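Local coordinates for autoinducer 2-binding protein LsrB (Clostridium saccharobutylicum DSM 13864, PDB 6DSP), which binds the quorum-sensing signal autoinducer 2, acting as a receptor of the bacterial solute-binding protein 2 family, at residues A[27-32]-A[85-90]; A[109-114]-A[163-168]. One frame throughout, in Å; residues are numbered along the deposited sequence.

Interaction 1: A[27-32]-A[85-90]; sequences IPKLTG and SSVDAA. With PAV ((2R,4S)-2-methyl-2,3,3,4-tetrahydroxytetrahydrofuran), chain C.
K29 NZ donates a hydrogen bond to O4 of the bound autoinducer, PAV, at 2.8 Å, and forms a salt bridge with D167 OD1, so the ammonium is gripped by both ligand and protein. Its chain reaches the ligand by running alongside S85-V87. The first torsion (chi1 -72°) sets K29 CG anti to the carbonyl carbon, and from there the side chain runs fully extended. Near its root K29 CB packs against V87 CG1 at 3.6 Å. Further out K29 CG passes S85 OG at 3.5 Å, and K29 CE lies 3.5 Å from S86 O. The V87 methyl CG1 additionally touches the carbonyl O of K29 and so flanks the lysine at its base. S85 belongs to the second shell: its OG is hydrogen-bonded to D110, which lies in the ligand pocket and itself binds PAV. At the base of the loops, S85 N donates to I27 O at 3.0 Å, and Q67 from helix 64-76 bonds to both P28 O and S85 O. The two loops leave the C-terminal ends of the adjacent parallel strands 23-27 and 81-84, where the periplasmic binding protein fold forms its ligand cleft.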
ATOM      1  N   ILE A  27      -6.873  -8.789   8.160  1.00 11.17           N
ATOM      2  CA  ILE A  27      -5.652  -9.514   7.813  1.00 11.31           C
ATOM      3  C   ILE A  27      -4.702  -8.579   7.065  1.00 11.00           C
ATOM      4  O   ILE A  27      -5.047  -8.077   5.984  1.00 11.90           O
ATOM      5  CB  ILE A  27      -5.936 -10.769   6.970  1.00 11.62           C
ATOM      6  CG1 ILE A  27      -6.949 -11.677   7.688  1.00 11.90           C
ATOM      7  CG2 ILE A  27      -4.610 -11.495   6.665  1.00 12.11           C
ATOM      8  CD1 ILE A  27      -7.389 -12.889   6.881  1.00 12.51           C
ATOM      9  N   PRO A  28      -3.501  -8.334   7.596  1.00 10.84           N
ATOM     10  CA  PRO A  28      -2.517  -7.492   6.932  1.00 10.77           C
ATOM     11  C   PRO A  28      -1.629  -8.341   6.026  1.00 10.61           C
ATOM     12  O   PRO A  28      -1.670  -9.571   6.060  1.00 11.26           O
ATOM     13  CB  PRO A  28      -1.682  -6.997   8.117  1.00 10.98           C
ATOM     14  CG  PRO A  28      -1.630  -8.214   9.040  1.00 10.94           C
ATOM     15  CD  PRO A  28      -3.021  -8.793   8.930  1.00 10.63           C
ATOM     16  N   LYS A  29      -0.813  -7.663   5.209  1.00 10.63           N
ATOM     17  CA  LYS A  29       0.192  -8.417   4.457  1.00 11.21           C
ATOM     18  C   LYS A  29       1.184  -9.099   5.389  1.00 11.42           C
ATOM     19  O   LYS A  29       1.671 -10.196   5.077  1.00 12.59           O
ATOM     20  CB  LYS A  29       0.945  -7.505   3.485  1.00 10.35           C
ATOM     21  CG  LYS A  29       0.157  -7.055   2.305  1.00 10.48           C
ATOM     22  CD  LYS A  29       1.046  -6.223   1.351  1.00 10.49           C
ATOM     23  CE  LYS A  29       0.304  -5.666   0.158  1.00 10.45           C
ATOM     24  NZ  LYS A  29       1.224  -4.755  -0.594  1.00 11.43           N
ATOM     25  N   LEU A  30       1.507  -8.463   6.511  1.00 10.56           N
ATOM     26  CA  LEU A  30       2.274  -9.045   7.600  1.00 11.37           C
ATOM     27  C   LEU A  30       2.048  -8.182   8.827  1.00 11.63           C
ATOM     28  O   LEU A  30       1.705  -6.993   8.709  1.00 12.58           O
ATOM     29  CB  LEU A  30       3.778  -9.105   7.277  1.00 12.20           C
ATOM     30  CG  LEU A  30       4.606  -7.810   7.245  1.00 12.69           C
ATOM     31  CD1 LEU A  30       6.086  -8.140   7.068  1.00 13.41           C
ATOM     32  CD2 LEU A  30       4.142  -6.875   6.121  1.00 13.28           C
ATOM     33  N   THR A  31       2.191  -8.790  10.002  1.00 12.45           N
ATOM     34  CA  THR A  31       2.155  -8.015  11.237  1.00 13.71           C
ATOM     35  C   THR A  31       3.537  -7.427  11.533  1.00 14.93           C
ATOM     36  O   THR A  31       4.536  -7.804  10.922  1.00 16.99           O
ATOM     37  CB  THR A  31       1.743  -8.895  12.409  1.00 14.54           C
ATOM     38  OG1 THR A  31       2.646  -9.988  12.502  1.00 16.44           O
ATOM     39  CG2 THR A  31       0.316  -9.430  12.198  1.00 15.05           C
ATOM     40  N   GLY A  32       3.595  -6.466  12.452  1.00 15.90           N
ATOM     41  CA  GLY A  32       4.895  -5.957  12.875  1.00 17.54           C
ATOM     42  C   GLY A  32       5.606  -5.045  11.893  1.00 20.02           C
ATOM     43  O   GLY A  32       6.814  -4.844  12.009  1.00 24.96           O
ATOM     44  N   SER A  85      -5.611  -7.567   3.100  1.00 10.38           N
ATOM     45  CA  SER A  85      -4.649  -6.985   2.158  1.00 10.28           C
ATOM     46  C   SER A  85      -3.734  -8.114   1.687  1.00  9.80           C
ATOM     47  O   SER A  85      -3.044  -8.749   2.502  1.00 10.74           O
ATOM     48  CB  SER A  85      -3.819  -5.880   2.803  1.00 10.64           C
ATOM     49  OG  SER A  85      -2.867  -5.443   1.838  1.00 11.44           O
ATOM     50  N   SER A  86      -3.785  -8.395   0.396  1.00 10.68           N
ATOM     51  CA  SER A  86      -3.176  -9.596  -0.167  1.00 11.25           C
ATOM     52  C   SER A  86      -1.726  -9.385  -0.601  1.00 11.64           C
ATOM     53  O   SER A  86      -1.418  -8.396  -1.285  1.00 12.89           O
ATOM     54  CB  SER A  86      -4.034 -10.010  -1.364  1.00 14.00           C
ATOM     55  OG  SER A  86      -3.426 -10.997  -2.133  1.00 16.57           O
ATOM     56  N   VAL A  87      -0.850 -10.338  -0.234  1.00 11.21           N
ATOM     57  CA  VAL A  87       0.527 -10.321  -0.734  1.00 12.83           C
ATOM     58  C   VAL A  87       0.639 -10.890  -2.146  1.00 13.17           C
ATOM     59  O   VAL A  87       1.618 -10.599  -2.838  1.00 13.85           O
ATOM     60  CB  VAL A  87       1.506 -11.033   0.204  1.00 14.73           C
ATOM     61  CG1 VAL A  87       1.496 -10.456   1.588  1.00 15.77           C
ATOM     62  CG2 VAL A  87       1.235 -12.478   0.257  1.00 15.87           C
ATOM     63  N   ASP A  88      -0.314 -11.715  -2.564  1.00 13.47           N
ATOM     64  CA  ASP A  88      -0.347 -12.330  -3.886  1.00 13.43           C
ATOM     65  C   ASP A  88      -1.778 -12.767  -4.124  1.00 13.44           C
ATOM     66  O   ASP A  88      -2.284 -13.686  -3.444  1.00 14.79           O
ATOM     67  CB  ASP A  88       0.566 -13.550  -3.991  1.00 14.83           C
ATOM     68  CG  ASP A  88       0.499 -14.142  -5.370  1.00 18.31           C
ATOM     69  OD1 ASP A  88       0.951 -13.493  -6.325  1.00 20.89           O
ATOM     70  OD2 ASP A  88      -0.045 -15.229  -5.527  1.00 19.17           O
ATOM     71  N   ALA A  89      -2.432 -12.168  -5.100  1.00 12.71           N
ATOM     72  CA  ALA A  89      -3.855 -12.442  -5.274  1.00 12.59           C
ATOM     73  C   ALA A  89      -4.092 -13.892  -5.639  1.00 12.11           C
ATOM     74  O   ALA A  89      -4.990 -14.541  -5.094  1.00 12.59           O
ATOM     75  CB  ALA A  89      -4.439 -11.516  -6.340  1.00 13.47           C
ATOM     76  N   ALA A  90      -3.326 -14.424  -6.591  1.00 12.52           N
ATOM     77  CA  ALA A  90      -3.587 -15.766  -7.071  1.00 12.25           C
ATOM     78  C   ALA A  90      -3.484 -16.764  -5.935  1.00 12.62           C
ATOM     79  O   ALA A  90      -4.240 -17.736  -5.891  1.00 13.65           O
ATOM     80  CB  ALA A  90      -2.626 -16.121  -8.208  1.00 12.78           C
TER
HETATM   81  O2  PAV C 401       3.278   0.886  -0.024  1.00 16.29           O
HETATM   82  C2  PAV C 401       2.582   0.198   1.036  1.00 12.17           C
HETATM   83  C1  PAV C 401       2.316   1.104   2.259  1.00 16.09           C
HETATM   84  O5  PAV C 401       3.626  -0.791   1.570  1.00 11.84           O
HETATM   85  C5  PAV C 401       2.941  -1.814   2.151  1.00 12.63           C
HETATM   86  C4  PAV C 401       1.451  -1.638   1.805  1.00 13.53           C
HETATM   87  O4  PAV C 401       0.880  -2.882   1.410  1.00 12.39           O
HETATM   88  C3  PAV C 401       1.515  -0.583   0.696  1.00 12.52           C
HETATM   89  O3  PAV C 401       0.339   0.180   0.677  1.00 13.45           O
HETATM   90  O13 PAV C 401       1.747  -1.201  -0.549  1.00 12.53           O

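Interaction 2: A[109-114]-A[163-168]; sequences WDSDVD and ATVTDQ. With PAV ((2R,4S)-2-methyl-2,3,3,4-tetrahydroxytetrahydrofuran), chain C.
The backbones come closest at S111 and D167, whose CA atoms lie 4.8 Å apart where the loop after strand 105-109 meets the first turn of helix 166-182. Just before this point the chain makes a classic gamma turn centred on D110, closed by S111 N bonding to W109 O. S111 then turns its side chain toward the helix, and its OG accepts the D167 backbone N-H at 3.1 Å with an N-H...O angle of 155°. The N-cap residue of this helix, V165, has no polar side-chain atom; the S111 hydroxyl from the facing loop accepts a first-turn amide instead. A water serves the T166 N-H in the same way; it also accepts from S111 OG and donates to D112 O, bridging the segments. Helix 166-182 follows a strand of the four-stranded parallel sheet, so the contact joins the two lobes of the periplasmic binding protein fold beside the ligand. The carboxylate of D110 takes two ligand hydroxyls at once, PAV O3 on OD1 and PAV O4 on OD2, each at 2.6 Å. With chi1 at 64° the D167 carboxylate lies against S111, its CG 3.5 Å from S111 CB, while D167 OD2 reaches PAV O13 at 2.7 Å. O13 in turn accepts a nearly straight bond from Q168 NE2 at 2.9 Å (172°). D110 OD1 and D167 OD2 approach to 3.5 Å, a like-charge pair whose repulsion the ligand hydroxyls and nearby K29 would be expected to ease.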
ATOM      1  N   TRP A 109      -8.607  -4.577   1.378  1.00 11.23           N
ATOM      2  CA  TRP A 109      -8.117  -3.220   1.535  1.00 11.22           C
ATOM      3  C   TRP A 109      -6.660  -3.236   1.127  1.00 10.79           C
ATOM      4  O   TRP A 109      -6.011  -4.289   1.218  1.00 10.97           O
ATOM      5  CB  TRP A 109      -8.303  -2.762   3.002  1.00 11.53           C
ATOM      6  CG  TRP A 109      -7.354  -3.439   3.971  1.00 11.48           C
ATOM      7  CD1 TRP A 109      -7.346  -4.775   4.329  1.00 11.65           C
ATOM      8  CD2 TRP A 109      -6.234  -2.846   4.622  1.00 11.28           C
ATOM      9  NE1 TRP A 109      -6.273  -5.026   5.186  1.00 12.04           N
ATOM     10  CE2 TRP A 109      -5.566  -3.864   5.364  1.00 11.38           C
ATOM     11  CE3 TRP A 109      -5.717  -1.551   4.648  1.00 11.72           C
ATOM     12  CZ2 TRP A 109      -4.418  -3.610   6.123  1.00 12.10           C
ATOM     13  CZ3 TRP A 109      -4.569  -1.298   5.417  1.00 12.82           C
ATOM     14  CH2 TRP A 109      -3.948  -2.330   6.159  1.00 12.93           C
ATOM     15  N   ASP A 110      -6.141  -2.072   0.710  1.00 11.09           N
ATOM     16  CA  ASP A 110      -4.705  -1.871   0.469  1.00 10.90           C
ATOM     17  C   ASP A 110      -4.225  -2.560  -0.805  1.00 11.41           C
ATOM     18  O   ASP A 110      -3.905  -1.877  -1.786  1.00 12.62           O
ATOM     19  CB  ASP A 110      -3.896  -2.251   1.717  1.00 10.55           C
ATOM     20  CG  ASP A 110      -2.408  -2.094   1.521  1.00 11.03           C
ATOM     21  OD1 ASP A 110      -1.999  -1.022   1.007  1.00 11.76           O
ATOM     22  OD2 ASP A 110      -1.641  -3.008   1.946  1.00 11.66           O
ATOM     23  N   SER A 111      -4.213  -3.890  -0.843  1.00 11.07           N
ATOM     24  CA  SER A 111      -3.820  -4.635  -2.038  1.00 10.79           C
ATOM     25  C   SER A 111      -4.890  -5.669  -2.368  1.00 11.08           C
ATOM     26  O   SER A 111      -5.177  -6.566  -1.556  1.00 11.51           O
ATOM     27  CB  SER A 111      -2.459  -5.310  -1.862  1.00 11.30           C
ATOM     28  OG  SER A 111      -2.116  -5.863  -3.127  1.00 12.97           O
ATOM     29  N   ASP A 112      -5.474  -5.534  -3.549  1.00 11.00           N
ATOM     30  CA  ASP A 112      -6.684  -6.242  -3.925  1.00 11.16           C
ATOM     31  C   ASP A 112      -6.383  -7.679  -4.369  1.00 11.77           C
ATOM     32  O   ASP A 112      -5.219  -8.103  -4.494  1.00 12.35           O
ATOM     33  CB  ASP A 112      -7.356  -5.484  -5.080  1.00 11.41           C
ATOM     34  CG  ASP A 112      -8.880  -5.624  -5.097  1.00 12.12           C
ATOM     35  OD1 ASP A 112      -9.485  -6.413  -4.318  1.00 11.78           O
ATOM     36  OD2 ASP A 112      -9.480  -4.919  -5.925  1.00 13.62           O
ATOM     37  N   VAL A 113      -7.470  -8.434  -4.551  1.00 11.91           N
ATOM     38  CA  VAL A 113      -7.413  -9.770  -5.140  1.00 11.85           C
ATOM     39  C   VAL A 113      -8.269  -9.777  -6.408  1.00 12.32           C
ATOM     40  O   VAL A 113      -8.802  -8.733  -6.811  1.00 13.57           O
ATOM     41  CB  VAL A 113      -7.894 -10.851  -4.141  1.00 11.94           C
ATOM     42  CG1 VAL A 113      -7.046 -10.808  -2.906  1.00 13.13           C
ATOM     43  CG2 VAL A 113      -9.372 -10.617  -3.793  1.00 12.95           C
ATOM     44  N   ASP A 114      -8.475 -10.946  -7.025  1.00 12.34           N
ATOM     45  CA  ASP A 114      -9.362 -11.031  -8.172  1.00 13.24           C
ATOM     46  C   ASP A 114     -10.730 -10.515  -7.735  1.00 13.08           C
ATOM     47  O   ASP A 114     -11.270 -11.007  -6.733  1.00 13.28           O
ATOM     48  CB  ASP A 114      -9.459 -12.500  -8.598  1.00 15.28           C
ATOM     49  CG  ASP A 114     -10.302 -12.735  -9.840  1.00 19.03           C
ATOM     50  OD1 ASP A 114     -11.197 -11.942 -10.114  1.00 20.74           O
ATOM     51  OD2 ASP A 114     -10.059 -13.770 -10.499  1.00 20.68           O
ATOM     52  N   ALA A 163       7.283  -9.146  -7.111  1.00 12.37           N
ATOM     53  CA  ALA A 163       6.921  -8.971  -8.505  1.00 13.01           C
ATOM     54  C   ALA A 163       5.453  -9.285  -8.786  1.00 13.24           C
ATOM     55  O   ALA A 163       5.014  -9.062  -9.919  1.00 14.19           O
ATOM     56  CB  ALA A 163       7.778  -9.879  -9.378  1.00 14.38           C
ATOM     57  N   THR A 164       4.674  -9.816  -7.816  1.00 13.02           N
ATOM     58  CA  THR A 164       3.295 -10.219  -8.126  1.00 13.56           C
ATOM     59  C   THR A 164       2.224  -9.474  -7.352  1.00 12.67           C
ATOM     60  O   THR A 164       1.089  -9.472  -7.805  1.00 14.03           O
ATOM     61  CB  THR A 164       3.077 -11.723  -7.931  1.00 15.90           C
ATOM     62  OG1 THR A 164       3.173 -12.039  -6.543  1.00 16.92           O
ATOM     63  CG2 THR A 164       4.094 -12.513  -8.724  1.00 17.48           C
ATOM     64  N   VAL A 165       2.541  -8.851  -6.214  1.00 11.99           N
ATOM     65  CA  VAL A 165       1.499  -8.218  -5.430  1.00 11.74           C
ATOM     66  C   VAL A 165       0.721  -7.203  -6.275  1.00 11.84           C
ATOM     67  O   VAL A 165       1.297  -6.447  -7.065  1.00 12.16           O
ATOM     68  CB  VAL A 165       2.132  -7.597  -4.164  1.00 11.65           C
ATOM     69  CG1 VAL A 165       3.092  -6.458  -4.484  1.00 12.10           C
ATOM     70  CG2 VAL A 165       1.047  -7.157  -3.191  1.00 11.41           C
ATOM     71  N   THR A 166      -0.584  -7.116  -6.068  1.00 11.66           N
ATOM     72  CA  THR A 166      -1.412  -6.294  -6.949  1.00 11.53           C
ATOM     73  C   THR A 166      -1.128  -4.802  -6.799  1.00 11.63           C
ATOM     74  O   THR A 166      -0.929  -4.114  -7.807  1.00 12.84           O
ATOM     75  CB  THR A 166      -2.872  -6.622  -6.722  1.00 12.61           C
ATOM     76  OG1 THR A 166      -3.048  -7.996  -7.045  1.00 14.05           O
ATOM     77  CG2 THR A 166      -3.764  -5.763  -7.566  1.00 12.94           C
ATOM     78  N   ASP A 167      -1.118  -4.262  -5.572  1.00 11.50           N
ATOM     79  CA  ASP A 167      -1.058  -2.812  -5.450  1.00 11.44           C
ATOM     80  C   ASP A 167       0.249  -2.236  -5.997  1.00 11.65           C
ATOM     81  O   ASP A 167       0.251  -1.389  -6.914  1.00 12.50           O
ATOM     82  CB  ASP A 167      -1.375  -2.323  -4.021  1.00 11.57           C
ATOM     83  CG  ASP A 167      -0.377  -2.761  -2.946  1.00 11.93           C
ATOM     84  OD1 ASP A 167       0.379  -3.740  -3.113  1.00 11.91           O
ATOM     85  OD2 ASP A 167      -0.409  -2.085  -1.894  1.00 12.85           O
ATOM     86  N   GLN A 168       1.369  -2.707  -5.482  1.00 10.87           N
ATOM     87  CA  GLN A 168       2.635  -2.059  -5.770  1.00 11.27           C
ATOM     88  C   GLN A 168       3.038  -2.237  -7.224  1.00 11.86           C
ATOM     89  O   GLN A 168       3.630  -1.317  -7.810  1.00 12.56           O
ATOM     90  CB  GLN A 168       3.700  -2.576  -4.824  1.00 11.55           C
ATOM     91  CG  GLN A 168       3.439  -2.241  -3.382  1.00 11.67           C
ATOM     92  CD  GLN A 168       4.430  -2.822  -2.431  1.00 11.27           C
ATOM     93  OE1 GLN A 168       5.479  -3.385  -2.820  1.00 10.81           O
ATOM     94  NE2 GLN A 168       4.111  -2.697  -1.139  1.00 11.53           N
TER
HETATM   95  O2  PAV C 401       3.278   0.886  -0.024  1.00 16.29           O
HETATM   96  C2  PAV C 401       2.582   0.198   1.036  1.00 12.17           C
HETATM   97  C1  PAV C 401       2.316   1.104   2.259  1.00 16.09           C
HETATM   98  O5  PAV C 401       3.626  -0.791   1.570  1.00 11.84           O
HETATM   99  C5  PAV C 401       2.941  -1.814   2.151  1.00 12.63           C
HETATM  100  C4  PAV C 401       1.451  -1.638   1.805  1.00 13.53           C
HETATM  101  O4  PAV C 401       0.880  -2.882   1.410  1.00 12.39           O
HETATM  102  C3  PAV C 401       1.515  -0.583   0.696  1.00 12.52           C
HETATM  103  O3  PAV C 401       0.339   0.180   0.677  1.00 13.45           O
HETATM  104  O13 PAV C 401       1.747  -1.201  -0.549  1.00 12.53           O
HETATM  105  O   HOH W   1      -2.402  -8.535  -4.109  1.00 15.47           O

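How the interactions relate
Interactions 1 and 2 have centres about 9 Å apart and adjoin beside the ligand, both touching PAV. Interaction 1 supplies a single positive group to the ligand, interaction 2 two carboxylates and an amide; O4 is shared, held by a group from each. Second-shell support passes from one contact to the other: S85 OG meets D110 OD2 at 2.7 Å, consistent with its helping to orient the carboxylate. Farther from the ligand, D88 OD1 and T164 OG1 are 2.7 Å apart, a probable hydrogen bond that ties segment 85-90 to segment 163-168. Between these links V87 O packs against V165 CB at 3.3 Å, so segment 163-168 touches segment 85-90 as well as its partner 109-114.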